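Local coordinates for GDSL-like protein (Roseburia intestinalis L1-82, PDB 6HFZ) that removes acetyl groups from acetylated beta-mannans, acting as a two-domain esterase whose catalytic part belongs to the SGNH hydrolase clan, at residues Phe102-Phe107 and Ala136-His141; Pro302-Ile307 and Val359-Val364. One frame throughout, in Å; residues are numbered along the deposited sequence.

How the interactions relate
From the N terminus the chain first builds an alpha/beta domain, where interaction 1 pairs strand 102-106 with strand 136-141 and closes a loop of 28 residues that carries helix 115-129. Much later, interaction 2 brings Pro302, just before strand 303-308, and Ala304 within it against Val359 and Phe361, closing a loop of 51 residues that contains beta strands but no helix. The two loops neither nest nor cross, since the first is complete before the second begins. Their centres lie about 33 Å apart, on opposite sides of the chain's centre. Interaction 1 knits neighbouring strands within one central sheet, whereas interaction 2 packs two different sheets of an all-beta region together.

Interaction 1 of 2, residues Phe102-Phe107 and Ala136-His141; sequences FVIIEF and AVLLVH
Val103 and Ile105 exchange backbone hydrogen bonds with Ala136, Leu138 and Val140, making strands 102-106 and 136-141 parallel neighbours in the central sheet of the SGNH-hydrolase fold; helix 115-129 completes the beta-alpha-beta unit. Val103 N donates to Ala136 O (2.8 Å), Leu138 N to Val103 O, Ile105 N to Leu138 O, and Val140 N to Ile105 O, this last bond almost straight at 175° about the hydrogen. Weaker CA-H...O contacts, such as Ile104 CA to Leu138 O at 3.2 Å, fill the intervals.

Apolar side chains pack on both faces. On one, Ile104 lies alongside Leu138, its CG1 3.9 Å from Leu138 CD2, while the Phe102 ring meets the same methyl through CZ. Ile104 CG2, set anti to the backbone N (chi1 of CG1 -83°), is thereby turned onto Val140 CG2, 3.7 Å away. With an alanine in place of Ile104, both branches are lost, and Leu138 CD2 and Val140 CG2 would probably border a gap. On the other face, Ile105 CD1 meets Val137 CG1 at 3.8 Å, and Ile105 CB rests on Leu139 CD2; Tyr121 of helix 115-129 touches both Ile105 and Leu139.

Water takes over where the ladder ends. Glu106 is held at OE2 by Thr43 and at OE1 by Asn142, its side chain near, without touching, residues whose arrangement resembles a Ser-His-Asp triad, probably the catalytic one of this family. One water donates to Glu106 OE1 (2.7 Å) and Val140 O; a second accepts from Phe107 N and donates to that same carbonyl oxygen, Val140 O, at 3.0 Å.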
loop_
_atom_site.group_PDB
_atom_site.type_symbol
_atom_site.label_atom_id
_atom_site.label_comp_id
_atom_site.label_asym_id
_atom_site.label_seq_id
_atom_site.Cartn_x
_atom_site.Cartn_y
_atom_site.Cartn_z
ATOM N N PHE A 102 15.102 -2.893 -6.726
ATOM C CA PHE A 102 14.183 -4.001 -6.694
ATOM C C PHE A 102 13.029 -3.588 -5.772
ATOM O O PHE A 102 13.291 -3.049 -4.700
ATOM C CB PHE A 102 14.908 -5.233 -6.137
ATOM C CG PHE A 102 14.027 -6.428 -5.825
ATOM C CD1 PHE A 102 13.769 -7.384 -6.789
ATOM C CD2 PHE A 102 13.541 -6.624 -4.535
ATOM C CE1 PHE A 102 12.966 -8.488 -6.499
ATOM C CE2 PHE A 102 12.767 -7.738 -4.234
ATOM C CZ PHE A 102 12.489 -8.665 -5.221
ATOM N N VAL A 103 11.789 -3.763 -6.240
ATOM C CA VAL A 103 10.584 -3.387 -5.518
ATOM C C VAL A 103 9.610 -4.574 -5.553
ATOM O O VAL A 103 9.235 -4.993 -6.640
ATOM C CB VAL A 103 9.884 -2.171 -6.166
ATOM C CG1 VAL A 103 8.584 -1.844 -5.424
ATOM C CG2 VAL A 103 10.816 -0.962 -6.220
ATOM N N ILE A 104 9.240 -5.062 -4.375
ATOM C CA ILE A 104 8.049 -5.929 -4.199
ATOM C C ILE A 104 6.838 -5.056 -3.893
ATOM O O ILE A 104 6.910 -4.145 -3.002
ATOM C CB ILE A 104 8.281 -6.980 -3.104
ATOM C CG1 ILE A 104 9.036 -8.164 -3.713
ATOM C CG2 ILE A 104 6.937 -7.413 -2.452
ATOM C CD1 ILE A 104 9.554 -9.178 -2.725
ATOM N N ILE A 105 5.755 -5.320 -4.623
ATOM C CA ILE A 105 4.515 -4.664 -4.394
ATOM C C ILE A 105 3.511 -5.685 -3.840
ATOM O O ILE A 105 3.268 -6.703 -4.454
ATOM C CB ILE A 105 3.996 -3.997 -5.674
ATOM C CG1 ILE A 105 4.913 -2.882 -6.169
ATOM C CG2 ILE A 105 2.587 -3.488 -5.445
ATOM C CD1 ILE A 105 4.511 -2.325 -7.475
ATOM N N GLU A 106 2.913 -5.393 -2.683
ATOM C CA GLU A 106 2.180 -6.394 -1.914
ATOM C C GLU A 106 0.923 -5.763 -1.305
ATOM O O GLU A 106 0.961 -5.275 -0.151
ATOM C CB GLU A 106 3.137 -6.925 -0.846
ATOM C CG GLU A 106 2.648 -8.099 -0.020
ATOM C CD GLU A 106 1.647 -7.799 1.074
ATOM O OE1 GLU A 106 0.479 -8.281 0.926
ATOM O OE2 GLU A 106 1.994 -7.045 2.045
ATOM N N PHE A 107 -0.176 -5.780 -2.076
ATOM C CA PHE A 107 -1.429 -5.131 -1.673
ATOM C C PHE A 107 -2.648 -6.045 -1.900
ATOM O O PHE A 107 -3.782 -5.595 -1.809
ATOM C CB PHE A 107 -1.626 -3.800 -2.413
ATOM C CG PHE A 107 -0.796 -2.659 -1.893
ATOM C CD1 PHE A 107 -0.972 -2.188 -0.586
ATOM C CD2 PHE A 107 0.201 -2.092 -2.667
ATOM C CE1 PHE A 107 -0.236 -1.106 -0.113
ATOM C CE2 PHE A 107 1.004 -1.078 -2.145
ATOM C CZ PHE A 107 0.753 -0.556 -0.896
ATOM N N ALA A 136 13.489 -3.277 -11.058
ATOM C CA ALA A 136 12.836 -4.560 -11.189
ATOM C C ALA A 136 11.660 -4.578 -10.211
ATOM O O ALA A 136 11.803 -4.150 -9.058
ATOM C CB ALA A 136 13.787 -5.685 -10.887
ATOM N N VAL A 137 10.512 -5.022 -10.711
ATOM C CA VAL A 137 9.284 -5.076 -9.914
ATOM C C VAL A 137 8.797 -6.524 -9.886
ATOM O O VAL A 137 8.753 -7.183 -10.927
ATOM C CB VAL A 137 8.212 -4.153 -10.503
ATOM C CG1 VAL A 137 6.877 -4.258 -9.759
ATOM C CG2 VAL A 137 8.665 -2.701 -10.551
ATOM N N LEU A 138 8.477 -7.014 -8.680
ATOM C CA LEU A 138 7.881 -8.326 -8.469
ATOM C C LEU A 138 6.584 -8.135 -7.668
ATOM O O LEU A 138 6.615 -7.508 -6.569
ATOM C CB LEU A 138 8.875 -9.200 -7.705
ATOM C CG LEU A 138 8.348 -10.531 -7.178
ATOM C CD1 LEU A 138 8.017 -11.422 -8.350
ATOM C CD2 LEU A 138 9.379 -11.167 -6.255
ATOM N N LEU A 139 5.475 -8.662 -8.178
ATOM C CA LEU A 139 4.208 -8.556 -7.460
ATOM C C LEU A 139 4.090 -9.760 -6.526
ATOM O O LEU A 139 4.448 -10.909 -6.895
ATOM C CB LEU A 139 3.035 -8.481 -8.441
ATOM C CG LEU A 139 3.114 -7.411 -9.523
ATOM C CD1 LEU A 139 1.820 -7.323 -10.273
ATOM C CD2 LEU A 139 3.440 -6.035 -8.972
ATOM N N VAL A 140 3.645 -9.513 -5.288
ATOM C CA VAL A 140 3.423 -10.608 -4.373
ATOM C C VAL A 140 1.955 -10.597 -3.927
ATOM O O VAL A 140 1.419 -9.581 -3.491
ATOM C CB VAL A 140 4.384 -10.518 -3.167
ATOM C CG1 VAL A 140 4.006 -11.488 -2.058
ATOM C CG2 VAL A 140 5.839 -10.739 -3.575
ATOM N N HIS A 141 1.284 -11.743 -4.041
ATOM C CA HIS A 141 -0.139 -11.879 -3.701
ATOM C C HIS A 141 -0.311 -12.768 -2.461
ATOM O O HIS A 141 -0.204 -13.991 -2.575
ATOM C CB HIS A 141 -0.930 -12.507 -4.879
ATOM C CG HIS A 141 -0.726 -11.890 -6.232
ATOM N ND1 HIS A 141 -1.066 -10.570 -6.507
ATOM C CD2 HIS A 141 -0.197 -12.377 -7.376
ATOM C CE1 HIS A 141 -0.746 -10.287 -7.771
ATOM N NE2 HIS A 141 -0.235 -11.363 -8.320
HETATM O O HOH W 1 -0.423 -9.218 -1.436
HETATM O O HOH W 2 0.124 -7.204 -4.715
#

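Interaction 2 of 2, residues Pro302-Ile307 and Val359-Val364; sequences PVAEII and VPFYLV
The backbones of Pro302 and Phe361 come within 5.7 Å of each other at their CA atoms, yet no hydrogen bond joins segments 302-307 and 359-364, which draw apart beyond this point. The contact rests on apolar side chains packed against each other and against backbone atoms. The Pro302 ring packs against the residues leading into strand 361-370: its CD lies 3.4 Å from Val359 O, and its CG is 3.7 Å from Phe361 N. Val359 O is buried here without a hydrogen-bond partner in the model, and lies against two methylenes of the proline ring, CD and CG. The neighbouring carbonyl, Pro360 O, is bonded by Arg294.

The arrangement is consistent with a beta-sandwich, in which two antiparallel sheets pack against each other: strand 303-308 sits in one, between strands 342-352 and 316-319, and strand 361-370 belongs to the other. Phe361 spans the interior between them. With CG anti to the backbone N (chi1 -170°), its ring reaches across to the opposing strand and also touches Leu350 of strand 342-352.

Ala304 CB lies over one face of that ring in a CH-pi contact, 4.1 Å from the centroid and 20° off the normal. The methyl is displaced toward the rim, equally near CE2 and CZ of Phe361 at 3.9 Å. In contrast, Pro302 O lies at the ring's edge, in its plane and 4.0 Å from Phe361 CD2. Closer to the backbone, Pro302 CB and CG both meet Phe361 CB, each at 4.1 Å.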
loop_
_atom_site.group_PDB
_atom_site.type_symbol
_atom_site.label_atom_id
_atom_site.label_comp_id
_atom_site.label_asym_id
_atom_site.label_seq_id
_atom_site.Cartn_x
_atom_site.Cartn_y
_atom_site.Cartn_z
ATOM N N PRO A 302 -14.932 12.186 17.619
ATOM C CA PRO A 302 -15.789 13.061 16.836
ATOM C C PRO A 302 -16.184 12.468 15.487
ATOM O O PRO A 302 -15.610 11.448 15.048
ATOM C CB PRO A 302 -14.926 14.290 16.562
ATOM C CG PRO A 302 -13.906 14.264 17.641
ATOM C CD PRO A 302 -13.606 12.789 17.796
ATOM N N VAL A 303 -17.186 13.101 14.895
ATOM C CA VAL A 303 -17.658 12.825 13.553
ATOM C C VAL A 303 -17.513 14.109 12.757
ATOM O O VAL A 303 -17.783 15.190 13.293
ATOM C CB VAL A 303 -19.116 12.334 13.555
ATOM C CG1 VAL A 303 -19.600 12.068 12.140
ATOM C CG2 VAL A 303 -19.291 11.095 14.448
ATOM N N ALA A 304 -17.035 13.992 11.517
ATOM C CA ALA A 304 -16.949 15.119 10.595
ATOM C C ALA A 304 -17.755 14.822 9.332
ATOM O O ALA A 304 -18.184 13.700 9.130
ATOM C CB ALA A 304 -15.506 15.396 10.253
ATOM N N GLU A 305 -17.854 15.832 8.472
ATOM C CA GLU A 305 -18.383 15.708 7.131
ATOM C C GLU A 305 -17.396 16.394 6.178
ATOM O O GLU A 305 -16.672 17.379 6.540
ATOM C CB GLU A 305 -19.799 16.288 7.058
ATOM C CG GLU A 305 -19.842 17.805 6.989
ATOM C CD GLU A 305 -21.230 18.448 7.054
ATOM O OE1 GLU A 305 -22.238 17.714 6.812
ATOM O OE2 GLU A 305 -21.302 19.674 7.388
ATOM N N ILE A 306 -17.302 15.856 4.962
ATOM C CA ILE A 306 -16.515 16.427 3.897
ATOM C C ILE A 306 -17.471 16.778 2.733
ATOM O O ILE A 306 -18.363 15.993 2.395
ATOM C CB ILE A 306 -15.387 15.459 3.458
ATOM C CG1 ILE A 306 -14.512 16.086 2.379
ATOM C CG2 ILE A 306 -15.918 14.101 3.041
ATOM C CD1 ILE A 306 -13.163 15.420 2.224
ATOM N N ILE A 307 -17.277 17.983 2.190
ATOM C CA ILE A 307 -18.092 18.574 1.189
ATOM C C ILE A 307 -17.190 19.007 0.045
ATOM O O ILE A 307 -16.170 19.655 0.261
ATOM C CB ILE A 307 -18.843 19.783 1.765
ATOM C CG1 ILE A 307 -19.757 19.375 2.922
ATOM C CG2 ILE A 307 -19.619 20.500 0.662
ATOM C CD1 ILE A 307 -20.425 20.550 3.613
ATOM N N VAL A 359 -10.051 11.233 22.002
ATOM C CA VAL A 359 -9.105 11.773 21.053
ATOM C C VAL A 359 -9.820 12.827 20.211
ATOM O O VAL A 359 -11.035 12.786 20.005
ATOM C CB VAL A 359 -8.542 10.684 20.107
ATOM C CG1 VAL A 359 -7.731 9.621 20.833
ATOM C CG2 VAL A 359 -9.629 10.045 19.257
ATOM N N PRO A 360 -9.054 13.761 19.643
ATOM C CA PRO A 360 -9.579 14.681 18.644
ATOM C C PRO A 360 -9.728 13.942 17.307
ATOM O O PRO A 360 -9.226 12.827 17.143
ATOM C CB PRO A 360 -8.499 15.744 18.510
ATOM C CG PRO A 360 -7.232 15.007 18.866
ATOM C CD PRO A 360 -7.627 13.985 19.910
ATOM N N PHE A 361 -10.446 14.570 16.370
ATOM C CA PHE A 361 -10.479 14.088 14.996
ATOM C C PHE A 361 -9.098 14.367 14.369
ATOM O O PHE A 361 -8.559 15.430 14.574
ATOM C CB PHE A 361 -11.615 14.790 14.248
ATOM C CG PHE A 361 -11.901 14.200 12.896
ATOM C CD1 PHE A 361 -11.132 14.549 11.793
ATOM C CD2 PHE A 361 -12.910 13.256 12.743
ATOM C CE1 PHE A 361 -11.395 13.976 10.549
ATOM C CE2 PHE A 361 -13.102 12.621 11.521
ATOM C CZ PHE A 361 -12.375 13.018 10.420
ATOM N N TYR A 362 -8.522 13.398 13.631
ATOM C CA TYR A 362 -7.237 13.613 12.911
ATOM C C TYR A 362 -7.498 13.518 11.398
ATOM O O TYR A 362 -7.738 12.436 10.876
ATOM C CB TYR A 362 -6.147 12.618 13.363
ATOM C CG TYR A 362 -4.755 13.131 13.030
ATOM C CD1 TYR A 362 -4.315 13.198 11.725
ATOM C CD2 TYR A 362 -3.901 13.603 14.028
ATOM C CE1 TYR A 362 -3.072 13.743 11.410
ATOM C CE2 TYR A 362 -2.632 14.087 13.746
ATOM C CZ TYR A 362 -2.232 14.189 12.429
ATOM O OH TYR A 362 -1.008 14.732 12.141
ATOM N N LEU A 363 -7.378 14.650 10.711
ATOM C CA LEU A 363 -7.430 14.727 9.246
ATOM C C LEU A 363 -5.995 14.607 8.714
ATOM O O LEU A 363 -5.147 15.474 8.920
ATOM C CB LEU A 363 -8.103 16.052 8.864
ATOM C CG LEU A 363 -8.228 16.320 7.372
ATOM C CD1 LEU A 363 -9.106 15.265 6.669
ATOM C CD2 LEU A 363 -8.798 17.708 7.117
ATOM N N VAL A 364 -5.685 13.468 8.063
ATOM C CA VAL A 364 -4.329 13.196 7.657
ATOM C C VAL A 364 -4.030 13.895 6.318
ATOM O O VAL A 364 -2.999 14.542 6.139
ATOM C CB VAL A 364 -4.061 11.683 7.577
ATOM C CG1 VAL A 364 -2.672 11.390 6.991
ATOM C CG2 VAL A 364 -4.289 10.994 8.926
#